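Local atomic coordinates of succinylglutamate desuccinylase/aspartoacylase (Shewanella frigidimarina, PDB entry 3LWU), a protein that binds zinc and probably acts as a hydrolase of ester bonds, as a member of the succinylglutamate desuccinylase/aspartoacylase family. Residues M20-E32 with A38-E50. Residues are numbered along the deposited sequence; the frame is centred on the assembly and turned at random.
Sequences MTKAIQSSVQVGE and ALTVPIYSFMGSE
A chi1 of -179° turns the extended chain of Q25 away from its own amide nitrogen and lays it alongside Y44, whose chi1 of -64° sets CG opposite its own carbonyl carbon. The two side chains point the same way from a non-hydrogen-bonded pair: Q25 CD lies 3.4 Å from Y44 CE1, and the amide plane is turned 49° from the ring. Q25 NE2 and Y44 OH come to 3.3 Å, but the angle is too poor for a hydrogen bond; each finds partners on a second subunit, NE2 bonding to D344 O and OH to I343 O and Y346 N there. A leucine in place of Y44 would probably leave I343 O and Y346 N of that subunit without the hydroxyl and thin the cover over the Q25 amide. Next along, A23 CB sits over one face of the F46 ring, 4.1 Å from its centroid, a CH-pi contact offset toward the rim, while K22 CB meets F46 CD2 at 3.9 Å. The hairpin backbone is antiparallel: S26 and I43 exchange bonds, S26 N to I43 O at 2.7 Å, and V28 and V41 do likewise. On the face that carries V28, V41 and I43, V28 CG2 touches I43 CG1 at 3.9 Å. The V30 and V41 side chains cross at about a right angle, CG1 meeting CG2. Strand 38-46 also pairs antiparallel with strand 89-92, with Y44 and F46 packing on helix 68-80 and V30 and I43 on helix 170-182.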
loop_
_atom_site.group_PDB
_atom_site.type_symbol
_atom_site.label_atom_id
_atom_site.label_comp_id
_atom_site.label_asym_id
_atom_site.label_seq_id
_atom_site.Cartn_x
_atom_site.Cartn_y
_atom_site.Cartn_z
HETATM N N MSE A 20 33.492 -26.280 3.053
HETATM C CA MSE A 20 34.584 -25.283 2.874
HETATM C C MSE A 20 34.424 -24.495 1.533
HETATM O O MSE A 20 35.175 -24.788 0.577
HETATM C CB MSE A 20 35.940 -26.009 2.896
ATOM N N THR A 21 33.486 -23.522 1.459
ATOM C CA THR A 21 33.324 -22.699 0.237
ATOM C C THR A 21 34.578 -21.922 -0.203
ATOM O O THR A 21 35.320 -21.405 0.624
ATOM C CB THR A 21 32.204 -21.663 0.332
ATOM O OG1 THR A 21 32.119 -20.942 -0.914
ATOM C CG2 THR A 21 32.493 -20.668 1.445
ATOM N N LYS A 22 34.780 -21.843 -1.518
ATOM C CA LYS A 22 35.859 -21.027 -2.125
ATOM C C LYS A 22 35.531 -19.539 -2.090
ATOM O O LYS A 22 36.417 -18.723 -2.208
ATOM C CB LYS A 22 36.098 -21.401 -3.606
ATOM C CG LYS A 22 36.585 -22.786 -3.820
ATOM C CD LYS A 22 37.146 -23.033 -5.222
ATOM C CE LYS A 22 36.093 -22.983 -6.299
ATOM N NZ LYS A 22 36.434 -23.925 -7.408
ATOM N N ALA A 23 34.253 -19.206 -1.945
ATOM C CA ALA A 23 33.791 -17.815 -1.983
ATOM C C ALA A 23 34.304 -16.988 -0.795
ATOM O O ALA A 23 34.270 -17.452 0.341
ATOM C CB ALA A 23 32.263 -17.774 -2.021
ATOM N N ILE A 24 34.796 -15.786 -1.075
ATOM C CA ILE A 24 35.022 -14.779 -0.037
ATOM C C ILE A 24 33.732 -13.937 0.066
ATOM O O ILE A 24 33.260 -13.407 -0.949
ATOM C CB ILE A 24 36.187 -13.831 -0.400
ATOM C CG1 ILE A 24 37.505 -14.604 -0.698
ATOM C CG2 ILE A 24 36.355 -12.784 0.693
ATOM C CD1 ILE A 24 37.721 -15.881 0.121
ATOM N N GLN A 25 33.171 -13.844 1.276
ATOM C CA GLN A 25 31.909 -13.115 1.542
ATOM C C GLN A 25 32.170 -11.714 2.089
ATOM O O GLN A 25 32.936 -11.568 3.007
ATOM C CB GLN A 25 31.045 -13.872 2.542
ATOM C CG GLN A 25 29.697 -13.175 2.836
ATOM C CD GLN A 25 28.664 -14.097 3.481
ATOM O OE1 GLN A 25 28.937 -15.259 3.736
ATOM N NE2 GLN A 25 27.455 -13.580 3.703
ATOM N N SER A 26 31.560 -10.684 1.507
ATOM C CA SER A 26 31.625 -9.344 2.082
ATOM C C SER A 26 30.242 -8.724 2.002
ATOM O O SER A 26 29.256 -9.429 1.712
ATOM C CB SER A 26 32.662 -8.471 1.361
ATOM O OG SER A 26 32.400 -8.471 -0.026
ATOM N N SER A 27 30.152 -7.417 2.270
ATOM C CA SER A 27 28.876 -6.747 2.117
ATOM C C SER A 27 29.032 -5.286 1.734
ATOM O O SER A 27 30.068 -4.706 1.964
ATOM C CB SER A 27 28.007 -6.962 3.355
ATOM O OG SER A 27 28.360 -6.111 4.399
ATOM N N VAL A 28 28.029 -4.733 1.069
ATOM C CA VAL A 28 28.072 -3.367 0.589
ATOM C C VAL A 28 26.838 -2.623 1.081
ATOM O O VAL A 28 25.707 -3.151 0.994
ATOM C CB VAL A 28 28.089 -3.321 -0.928
ATOM C CG1 VAL A 28 27.885 -1.898 -1.406
ATOM C CG2 VAL A 28 29.445 -3.810 -1.434
ATOM N N GLN A 29 27.045 -1.415 1.593
ATOM C CA GLN A 29 25.934 -0.602 2.074
ATOM C C GLN A 29 25.341 0.237 0.949
ATOM O O GLN A 29 26.051 1.003 0.314
ATOM C CB GLN A 29 26.357 0.280 3.242
ATOM C CG GLN A 29 25.117 0.920 3.934
ATOM C CD GLN A 29 25.459 1.715 5.207
ATOM O OE1 GLN A 29 26.344 1.355 5.956
ATOM N NE2 GLN A 29 24.737 2.788 5.438
ATOM N N VAL A 30 24.040 0.100 0.729
ATOM C CA VAL A 30 23.365 0.714 -0.405
ATOM C C VAL A 30 22.389 1.820 -0.037
ATOM O O VAL A 30 21.866 2.487 -0.933
ATOM C CB VAL A 30 22.686 -0.330 -1.300
ATOM C CG1 VAL A 30 23.781 -1.301 -1.897
ATOM C CG2 VAL A 30 21.528 -1.129 -0.586
ATOM N N GLY A 31 22.172 2.026 1.270
ATOM C CA GLY A 31 21.257 3.013 1.783
ATOM C C GLY A 31 21.084 2.856 3.285
ATOM O O GLY A 31 21.815 2.106 3.912
ATOM N N GLU A 32 20.104 3.545 3.853
ATOM C CA GLU A 32 19.915 3.579 5.299
ATOM C C GLU A 32 18.441 3.843 5.636
ATOM O O GLU A 32 17.801 4.680 5.033
ATOM C CB GLU A 32 20.790 4.701 5.846
ATOM C CG GLU A 32 20.992 4.728 7.329
ATOM C CD GLU A 32 21.823 5.950 7.807
ATOM O OE1 GLU A 32 21.947 6.985 7.036
ATOM O OE2 GLU A 32 22.379 5.826 8.950
ATOM N N ALA A 38 21.242 -0.021 8.479
ATOM C CA ALA A 38 21.878 -0.045 7.192
ATOM C C ALA A 38 21.122 -0.941 6.255
ATOM O O ALA A 38 20.622 -1.999 6.657
ATOM C CB ALA A 38 23.365 -0.551 7.326
ATOM N N LEU A 39 21.022 -0.513 5.003
ATOM C CA LEU A 39 20.566 -1.396 3.944
ATOM C C LEU A 39 21.824 -1.983 3.319
ATOM O O LEU A 39 22.645 -1.249 2.728
ATOM C CB LEU A 39 19.766 -0.616 2.893
ATOM C CG LEU A 39 18.369 -0.163 3.345
ATOM C CD1 LEU A 39 17.775 0.899 2.316
ATOM C CD2 LEU A 39 17.446 -1.397 3.533
ATOM N N THR A 40 21.985 -3.292 3.435
ATOM C CA THR A 40 23.177 -3.951 2.934
ATOM C C THR A 40 22.848 -5.083 1.945
ATOM O O THR A 40 21.744 -5.684 1.969
ATOM C CB THR A 40 24.049 -4.482 4.116
ATOM O OG1 THR A 40 23.338 -5.512 4.761
ATOM C CG2 THR A 40 24.333 -3.415 5.173
ATOM N N VAL A 41 23.791 -5.320 1.036
ATOM C CA VAL A 41 23.746 -6.383 0.047
ATOM C C VAL A 41 24.939 -7.279 0.283
ATOM O O VAL A 41 26.053 -6.778 0.396
ATOM C CB VAL A 41 23.824 -5.811 -1.368
ATOM C CG1 VAL A 41 23.929 -6.918 -2.407
ATOM C CG2 VAL A 41 22.607 -4.891 -1.622
ATOM N N PRO A 42 24.723 -8.610 0.367
ATOM C CA PRO A 42 25.815 -9.557 0.535
ATOM C C PRO A 42 26.504 -9.804 -0.814
ATOM O O PRO A 42 25.841 -9.910 -1.823
ATOM C CB PRO A 42 25.114 -10.818 1.033
ATOM C CG PRO A 42 23.720 -10.731 0.512
ATOM C CD PRO A 42 23.404 -9.266 0.383
ATOM N N ILE A 43 27.828 -9.850 -0.797
ATOM C CA ILE A 43 28.659 -10.028 -1.966
ATOM C C ILE A 43 29.529 -11.278 -1.736
ATOM O O ILE A 43 30.146 -11.454 -0.669
ATOM C CB ILE A 43 29.539 -8.757 -2.238
ATOM C CG1 ILE A 43 28.647 -7.486 -2.392
ATOM C CG2 ILE A 43 30.443 -8.929 -3.446
ATOM C CD1 ILE A 43 27.743 -7.474 -3.603
ATOM N N TYR A 44 29.546 -12.148 -2.753
ATOM C CA TYR A 44 30.323 -13.364 -2.771
ATOM C C TYR A 44 31.233 -13.257 -3.971
ATOM O O TYR A 44 30.795 -12.905 -5.073
ATOM C CB TYR A 44 29.410 -14.596 -2.943
ATOM C CG TYR A 44 28.465 -14.804 -1.794
ATOM C CD1 TYR A 44 28.896 -15.383 -0.618
ATOM C CD2 TYR A 44 27.145 -14.376 -1.860
ATOM C CE1 TYR A 44 28.011 -15.578 0.479
ATOM C CE2 TYR A 44 26.260 -14.547 -0.757
ATOM C CZ TYR A 44 26.713 -15.157 0.398
ATOM O OH TYR A 44 25.861 -15.377 1.456
ATOM N N SER A 45 32.494 -13.576 -3.761
ATOM C CA SER A 45 33.476 -13.481 -4.816
ATOM C C SER A 45 34.253 -14.789 -4.973
ATOM O O SER A 45 34.828 -15.273 -4.008
ATOM C CB SER A 45 34.419 -12.307 -4.516
ATOM O OG SER A 45 35.485 -12.317 -5.442
ATOM N N PHE A 46 34.220 -15.379 -6.176
ATOM C CA PHE A 46 35.092 -16.496 -6.505
ATOM C C PHE A 46 36.261 -15.924 -7.290
ATOM O O PHE A 46 36.104 -15.481 -8.424
ATOM C CB PHE A 46 34.361 -17.558 -7.350
ATOM C CG PHE A 46 33.336 -18.399 -6.573
ATOM C CD1 PHE A 46 32.085 -17.927 -6.321
ATOM C CD2 PHE A 46 33.650 -19.663 -6.129
ATOM C CE1 PHE A 46 31.178 -18.690 -5.598
ATOM C CE2 PHE A 46 32.761 -20.430 -5.450
ATOM C CZ PHE A 46 31.522 -19.944 -5.171
HETATM N N MSE A 47 37.432 -15.907 -6.686
HETATM C CA MSE A 47 38.623 -15.315 -7.317
HETATM C C MSE A 47 39.030 -16.120 -8.497
HETATM O O MSE A 47 39.124 -17.315 -8.375
HETATM C CB MSE A 47 39.823 -15.436 -6.418
HETATM C CG MSE A 47 40.071 -14.296 -5.516
HETATM SE SE MSE A 47 41.807 -14.769 -4.707
HETATM C CE MSE A 47 41.097 -14.240 -2.935
ATOM N N GLY A 48 39.345 -15.475 -9.608
ATOM C CA GLY A 48 39.895 -16.180 -10.743
ATOM C C GLY A 48 41.381 -16.461 -10.541
ATOM O O GLY A 48 42.060 -15.674 -9.935
ATOM N N SER A 49 41.855 -17.602 -11.034
ATOM C CA SER A 49 43.273 -18.007 -10.956
ATOM C C SER A 49 44.132 -17.471 -12.106
ATOM O O SER A 49 45.338 -17.564 -12.038
ATOM C CB SER A 49 43.394 -19.552 -10.904
ATOM O OG SER A 49 42.662 -20.188 -11.949
ATOM N N GLU A 50 43.506 -16.919 -13.146
ATOM C CA GLU A 50 44.202 -16.326 -14.310
ATOM C C GLU A 50 43.839 -14.856 -14.442
ATOM O O GLU A 50 42.681 -14.525 -14.706
ATOM C CB GLU A 50 43.710 -16.944 -15.619
ATOM C CG GLU A 50 44.349 -18.215 -16.100
ATOM C CD GLU A 50 43.737 -18.673 -17.449
ATOM O OE1 GLU A 50 42.975 -17.891 -18.082
ATOM O OE2 GLU A 50 44.018 -19.820 -17.876
#